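PDB 2X3E: beta-ketoacyl-[acyl-carrier-protein] synthase III from Pseudomonas aeruginosa, which probably catalyses the first condensation of fatty acid synthesis, joining an acetyl group from acetyl-CoA to two carbons of malonyl-ACP. Local coordinates for residues D140-S143 and H144-D147; R212-G215 and K216-F219; Q221-T224 and Q225-S229. The protein carries 1 engineered substitution. All coordinates share one frame; numbering follows the deposited sequence. Where two conformers were deposited one is given.

Contact 1: D140-S143 and H144-D147; sequences DTFS and HTLD
Thr145 holds OG1 between its own backbone N and carbonyl carbon (chi1 76°). This turns the hydroxyl back onto the carbonyl oxygen of Phe142. His144 has CG beside its backbone N (chi1 -66°), which brings the imidazole back across the Thr141 side chain, obliquely, with ND1 nearest. The motif is a run of overlapping i-to-i+3 turns. It follows strand 133-140, in the N-terminal half of this thiolase-like fold. His144 N donates to Thr141 O at 3.1 Å. Thr145 N donates to Phe142 O at 2.7 Å. A third bond of the same spacing, Leu146 N to Ser143 O at 3.5 Å, is weak. Phe142 O is gripped twice by one residue. Thr145 OG1 lies 2.7 Å from Phe142 O, in the carbonyl plane and on a lone pair, whereas Thr145 N comes from above that plane. The CG of Leu146 also packs against this oxygen. Thr141 OG1 and His144 ND1 are 3.4 Å apart, at most a weak bond. Ser143 OG sits over one face of the imidazole. Stronger polar partners lie outside the turn: Ser53 for Thr141 OG1, Gly49 O for His144 NE2 and Asp159 for Ser143 OG. The Phe142 ring meets Phe211 edge-to-face and packs on Cys87 of the second subunit, and its side chain is about 7 Å from that of Asn280, a predicted active-site residue. Between the segments, the Phe142 ring comes closest to Thr145 through OG1, which lies 4.1 Å from Phe142 CG.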
loop_
_atom_site.group_PDB
_atom_site.type_symbol
_atom_site.label_atom_id
_atom_site.label_comp_id
_atom_site.label_asym_id
_atom_site.label_seq_id
_atom_site.Cartn_x
_atom_site.Cartn_y
_atom_site.Cartn_z
ATOM N N ASP A 140 -13.168 -0.550 -3.141
ATOM C CA ASP A 140 -12.876 -1.448 -4.241
ATOM C C ASP A 140 -13.997 -1.410 -5.277
ATOM O O ASP A 140 -15.173 -1.241 -4.935
ATOM C CB ASP A 140 -12.636 -2.877 -3.729
ATOM C CG ASP A 140 -11.158 -3.177 -3.467
ATOM O OD1 ASP A 140 -10.331 -2.926 -4.362
ATOM O OD2 ASP A 140 -10.820 -3.684 -2.372
ATOM N N THR A 141 -13.605 -1.539 -6.540
ATOM C CA THR A 141 -14.527 -1.603 -7.665
ATOM C C THR A 141 -14.282 -2.904 -8.438
ATOM O O THR A 141 -13.976 -2.901 -9.643
ATOM C CB THR A 141 -14.366 -0.391 -8.597
ATOM O OG1 THR A 141 -12.979 -0.205 -8.905
ATOM C CG2 THR A 141 -14.921 0.874 -7.937
ATOM N N PHE A 142 -14.432 -4.017 -7.728
ATOM C CA PHE A 142 -14.201 -5.343 -8.301
ATOM C C PHE A 142 -15.032 -5.652 -9.538
ATOM O O PHE A 142 -14.597 -6.446 -10.367
ATOM C CB PHE A 142 -14.415 -6.446 -7.253
ATOM C CG PHE A 142 -13.144 -6.943 -6.628
ATOM C CD1 PHE A 142 -12.212 -6.053 -6.120
ATOM C CD2 PHE A 142 -12.877 -8.306 -6.546
ATOM C CE1 PHE A 142 -11.039 -6.507 -5.539
ATOM C CE2 PHE A 142 -11.705 -8.765 -5.968
ATOM C CZ PHE A 142 -10.784 -7.859 -5.462
ATOM N N SER A 143 -16.209 -5.045 -9.676
ATOM C CA SER A 143 -17.041 -5.290 -10.868
ATOM C C SER A 143 -16.282 -5.016 -12.166
ATOM O O SER A 143 -16.527 -5.677 -13.173
ATOM C CB SER A 143 -18.338 -4.476 -10.843
ATOM O OG SER A 143 -18.108 -3.120 -11.186
ATOM N N HIS A 144 -15.355 -4.056 -12.149
ATOM C CA HIS A 144 -14.544 -3.774 -13.343
ATOM C C HIS A 144 -13.649 -4.949 -13.718
ATOM O O HIS A 144 -13.225 -5.055 -14.865
ATOM C CB HIS A 144 -13.663 -2.534 -13.149
ATOM C CG HIS A 144 -14.433 -1.260 -13.013
ATOM N ND1 HIS A 144 -14.078 -0.272 -12.122
ATOM C CD2 HIS A 144 -15.538 -0.811 -13.652
ATOM C CE1 HIS A 144 -14.931 0.732 -12.218
ATOM N NE2 HIS A 144 -15.828 0.429 -13.138
ATOM N N THR A 145 -13.377 -5.826 -12.752
ATOM C CA THR A 145 -12.392 -6.897 -12.891
ATOM C C THR A 145 -13.014 -8.286 -13.078
ATOM O O THR A 145 -12.295 -9.277 -13.191
ATOM C CB THR A 145 -11.472 -6.944 -11.642
ATOM O OG1 THR A 145 -12.176 -7.532 -10.539
ATOM C CG2 THR A 145 -11.010 -5.538 -11.249
ATOM N N LEU A 146 -14.341 -8.365 -13.110
ATOM C CA LEU A 146 -15.013 -9.656 -13.206
ATOM C C LEU A 146 -15.151 -10.096 -14.656
ATOM O O LEU A 146 -15.329 -9.269 -15.554
ATOM C CB LEU A 146 -16.392 -9.596 -12.546
ATOM C CG LEU A 146 -16.397 -9.206 -11.064
ATOM C CD1 LEU A 146 -17.808 -9.261 -10.479
ATOM C CD2 LEU A 146 -15.440 -10.095 -10.251
ATOM N N ASP A 147 -15.061 -11.405 -14.872
ATOM C CA ASP A 147 -15.376 -12.005 -16.157
ATOM C C ASP A 147 -16.869 -11.797 -16.402
ATOM O O ASP A 147 -17.680 -12.236 -15.588
ATOM C CB ASP A 147 -15.046 -13.501 -16.117
ATOM C CG ASP A 147 -15.235 -14.198 -17.458
ATOM O OD1 ASP A 147 -15.930 -13.673 -18.356
ATOM O OD2 ASP A 147 -14.677 -15.302 -17.603
#

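Contact 2: R212-G215 and K216-F219; sequences RMDG and KAVF
Asp214 accepts a capping bond from Ala217 through OD1, at 3.2 Å from Ala217 N and with an N-H...O angle of 161°. Asp214 is thus the N-cap of helix 215-237, which starts one residue after the short strand 212-213. Its CG lies anti to the backbone N (chi1 -171°), which carries the carboxylate forward to the amides of the first turn. Ala217 N meets OD1 from above the carboxylate plane, 53° out of it. A water donates to the same oxygen and accepts from Lys216 N at 2.7 Å, so the cap reaches a second amide. The helix dipole would probably stabilise the charge on Asp214. Val218 N donates to Asp214 O at 2.9 Å and more weakly to Gly215 O, while Phe219 N donates to Gly215 O at 2.9 Å. Farther out, the Ala217 methyl packs against the Asp214 carboxylate. Met213 and Val218 touch Leu192 of strand 192-195, and Phe219 packs on Arg255 and Ile256 of helix 254-264. The Met213 side chain is about 6 Å from that of Asn280, a predicted active-site residue. The Met213 chain bends at its last torsion and crosses Val218 at about a right angle, with CE 4.1 Å from Val218 CG1.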
loop_
_atom_site.group_PDB
_atom_site.type_symbol
_atom_site.label_atom_id
_atom_site.label_comp_id
_atom_site.label_asym_id
_atom_site.label_seq_id
_atom_site.Cartn_x
_atom_site.Cartn_y
_atom_site.Cartn_z
ATOM N N ARG A 212 -10.360 -14.391 -10.344
ATOM C CA ARG A 212 -10.776 -15.777 -10.170
ATOM C C ARG A 212 -10.638 -16.196 -8.716
ATOM O O ARG A 212 -9.761 -15.705 -7.993
ATOM C CB ARG A 212 -9.985 -16.722 -11.082
ATOM C CG ARG A 212 -8.489 -16.809 -10.821
ATOM C CD ARG A 212 -7.911 -18.058 -11.488
ATOM N NE ARG A 212 -6.456 -18.005 -11.633
ATOM C CZ ARG A 212 -5.574 -18.235 -10.660
ATOM N NH1 ARG A 212 -5.967 -18.535 -9.425
ATOM N NH2 ARG A 212 -4.272 -18.163 -10.930
ATOM N N MET A 213 -11.517 -17.097 -8.290
ATOM C CA MET A 213 -11.440 -17.655 -6.951
ATOM C C MET A 213 -11.853 -19.118 -6.925
ATOM O O MET A 213 -12.759 -19.535 -7.651
ATOM C CB MET A 213 -12.310 -16.856 -5.979
ATOM C CG MET A 213 -13.804 -16.906 -6.257
ATOM S SD MET A 213 -14.742 -15.860 -5.123
ATOM C CE MET A 213 -14.136 -16.423 -3.534
ATOM N N ASP A 214 -11.166 -19.878 -6.075
ATOM C CA ASP A 214 -11.524 -21.250 -5.757
ATOM C C ASP A 214 -12.550 -21.204 -4.623
ATOM O O ASP A 214 -12.191 -21.246 -3.449
ATOM C CB ASP A 214 -10.261 -22.022 -5.343
ATOM C CG ASP A 214 -10.492 -23.515 -5.210
ATOM O OD1 ASP A 214 -11.604 -23.938 -4.822
ATOM O OD2 ASP A 214 -9.538 -24.272 -5.478
ATOM N N GLY A 215 -13.825 -21.107 -4.989
ATOM C CA GLY A 215 -14.911 -20.896 -4.031
ATOM C C GLY A 215 -14.971 -21.903 -2.896
ATOM O O GLY A 215 -15.048 -21.523 -1.723
ATOM N N LYS A 216 -14.944 -23.189 -3.243
ATOM C CA LYS A 216 -14.981 -24.260 -2.245
ATOM C C LYS A 216 -13.818 -24.137 -1.262
ATOM O O LYS A 216 -14.026 -24.114 -0.047
ATOM C CB LYS A 216 -14.952 -25.632 -2.923
ATOM C CG LYS A 216 -15.154 -26.802 -1.957
ATOM C CD LYS A 216 -15.658 -28.055 -2.669
ATOM C CE LYS A 216 -16.216 -29.074 -1.681
ATOM N NZ LYS A 216 -17.050 -30.108 -2.360
ATOM N N ALA A 217 -12.604 -24.030 -1.796
ATOM C CA ALA A 217 -11.393 -23.917 -0.976
ATOM C C ALA A 217 -11.347 -22.640 -0.132
ATOM O O ALA A 217 -10.710 -22.609 0.926
ATOM C CB ALA A 217 -10.151 -23.998 -1.861
ATOM N N VAL A 218 -12.005 -21.587 -0.602
ATOM C CA VAL A 218 -12.033 -20.323 0.122
ATOM C C VAL A 218 -13.066 -20.341 1.263
ATOM O O VAL A 218 -12.800 -19.778 2.326
ATOM C CB VAL A 218 -12.271 -19.130 -0.836
ATOM C CG1 VAL A 218 -12.590 -17.867 -0.068
ATOM C CG2 VAL A 218 -11.047 -18.920 -1.719
ATOM N N PHE A 219 -14.215 -20.999 1.057
ATOM C CA PHE A 219 -15.297 -20.997 2.062
ATOM C C PHE A 219 -14.840 -21.469 3.435
ATOM O O PHE A 219 -14.841 -20.692 4.397
ATOM C CB PHE A 219 -16.497 -21.867 1.646
ATOM C CG PHE A 219 -17.482 -22.112 2.776
ATOM C CD1 PHE A 219 -18.300 -21.086 3.234
ATOM C CD2 PHE A 219 -17.560 -23.353 3.403
ATOM C CE1 PHE A 219 -19.195 -21.293 4.288
ATOM C CE2 PHE A 219 -18.450 -23.568 4.462
ATOM C CZ PHE A 219 -19.270 -22.534 4.900
HETATM O O HOH W 1 -14.577 -23.740 -5.902
#

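Contact 3: Q221-T224 and Q225-S229; sequences QAVT and QMSDS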
loop_
_atom_site.group_PDB
_atom_site.type_symbol
_atom_site.label_atom_id
_atom_site.label_comp_id
_atom_site.label_asym_id
_atom_site.label_seq_id
_atom_site.Cartn_x
_atom_site.Cartn_y
_atom_site.Cartn_z
ATOM N N GLN A 221 -12.021 -22.255 4.751
ATOM C CA GLN A 221 -10.874 -21.579 5.326
ATOM C C GLN A 221 -11.241 -20.185 5.830
ATOM O O GLN A 221 -10.818 -19.791 6.918
ATOM C CB GLN A 221 -9.724 -21.499 4.321
ATOM C CG GLN A 221 -8.381 -21.412 5.008
ATOM C CD GLN A 221 -7.207 -21.422 4.061
ATOM O OE1 GLN A 221 -6.144 -20.913 4.398
ATOM N NE2 GLN A 221 -7.381 -22.013 2.880
ATOM N N ALA A 222 -12.028 -19.448 5.050
ATOM C CA ALA A 222 -12.468 -18.114 5.457
ATOM C C ALA A 222 -13.157 -18.129 6.827
ATOM O O ALA A 222 -12.880 -17.280 7.666
ATOM C CB ALA A 222 -13.390 -17.496 4.400
ATOM N N VAL A 223 -14.031 -19.108 7.058
ATOM C CA VAL A 223 -14.747 -19.197 8.334
ATOM C C VAL A 223 -13.788 -19.367 9.511
ATOM O O VAL A 223 -13.870 -18.638 10.499
ATOM C CB VAL A 223 -15.751 -20.367 8.346
ATOM C CG1 VAL A 223 -16.364 -20.525 9.741
ATOM C CG2 VAL A 223 -16.840 -20.152 7.295
ATOM N N THR A 224 -12.893 -20.343 9.393
ATOM C CA THR A 224 -11.907 -20.647 10.437
ATOM C C THR A 224 -10.917 -19.488 10.628
ATOM O O THR A 224 -10.589 -19.109 11.756
ATOM C CB THR A 224 -11.128 -21.942 10.081
ATOM O OG1 THR A 224 -12.046 -23.018 9.871
ATOM C CG2 THR A 224 -10.189 -22.335 11.194
ATOM N N GLN A 225 -10.451 -18.925 9.519
ATOM C CA GLN A 225 -9.456 -17.850 9.554
ATOM C C GLN A 225 -9.967 -16.646 10.344
ATOM O O GLN A 225 -9.265 -16.119 11.214
ATOM C CB GLN A 225 -9.085 -17.414 8.133
ATOM C CG GLN A 225 -8.254 -18.426 7.366
ATOM C CD GLN A 225 -6.761 -18.240 7.551
ATOM O OE1 GLN A 225 -6.325 -17.546 8.461
ATOM N NE2 GLN A 225 -5.977 -18.868 6.693
ATOM N N MET A 226 -11.194 -16.221 10.055
ATOM C CA MET A 226 -11.754 -15.073 10.751
ATOM C C MET A 226 -12.128 -15.428 12.193
ATOM O O MET A 226 -11.835 -14.654 13.103
ATOM C CB MET A 226 -12.927 -14.463 9.971
ATOM C CG MET A 226 -12.461 -13.462 8.910
ATOM S SD MET A 226 -13.802 -12.569 8.118
ATOM C CE MET A 226 -15.137 -13.102 9.176
ATOM N N SER A 227 -12.739 -16.595 12.412
ATOM C CA SER A 227 -13.111 -17.038 13.764
ATOM C C SER A 227 -11.898 -17.122 14.690
ATOM O O SER A 227 -11.915 -16.633 15.827
ATOM C CB SER A 227 -13.784 -18.411 13.710
ATOM O OG SER A 227 -14.933 -18.383 12.887
ATOM N N ASP A 228 -10.835 -17.760 14.203
ATOM C CA ASP A 228 -9.612 -17.910 15.006
ATOM C C ASP A 228 -8.947 -16.554 15.268
ATOM O O ASP A 228 -8.441 -16.310 16.365
ATOM C CB ASP A 228 -8.614 -18.854 14.319
ATOM C CG ASP A 228 -9.115 -20.297 14.225
ATOM O OD1 ASP A 228 -9.919 -20.732 15.080
ATOM O OD2 ASP A 228 -8.682 -21.016 13.292
ATOM N N SER A 229 -8.956 -15.674 14.265
ATOM C CA SER A 229 -8.365 -14.336 14.405
ATOM C C SER A 229 -9.116 -13.519 15.458
ATOM O O SER A 229 -8.495 -12.859 16.306
ATOM C CB SER A 229 -8.343 -13.599 13.058
ATOM O OG SER A 229 -7.757 -12.310 13.198
#
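Ser227 turns towards Val223 on the buried side of this stretch, while Gln221, Gln225, Thr224 and Asp228 line the more open side and touch crystal neighbours. On the buried side Val223 O takes two bonds from Ser227, one from N at 3.0 Å and one from OG at 2.6 Å. The two donors come from opposite faces of the carbonyl plane. Ser227 and Val223 pack on helix 254-264. Met226 reaches strand 304-311, and its side chain is about 4 Å from that of His250, a predicted active-site residue. Met226 and Ser227 were both modelled in two conformers, so this approach and the hydroxyl bond hold for the given ones. The segment is the regular middle of helix 215-237, with i-to-i+4 bonds such as Gln225 N to Gln221 O at 2.8 Å. On the outer side the two glutamines lie side by side, their amide planes 21° apart. Gln225 bends at chi2 (-90°), which brings NE2 within 3.1 Å of Gln221 OE1. That oxygen also accepts from Gln188. Thr224 and Asp228 run alongside each other. The 2.9 Å between Thr224 CG2 and Asp228 OD2 is very short, so the exact turn of that carboxylate is doubtful.

In the fold
Contact 1 comes first along the chain. It closes the turn at the end of strand 133-140, a member of the five-stranded sheet, before helix 151-156. The chain then runs through strands 160-169, 177-184 and 192-195 to contact 2, which joins strand 212-213, the antiparallel partner of 192-195, to the start of helix 215-237. Contact 3 lies farther along the same helix, which packs there on strand 304-311 of the second large sheet and on helix 254-264. The three contacts follow in series; none nests in or crosses another. The centres of contacts 1 and 2 are about 17 Å apart, and their nearest atoms about 6 Å apart. Contact 1 alone also touches the second subunit.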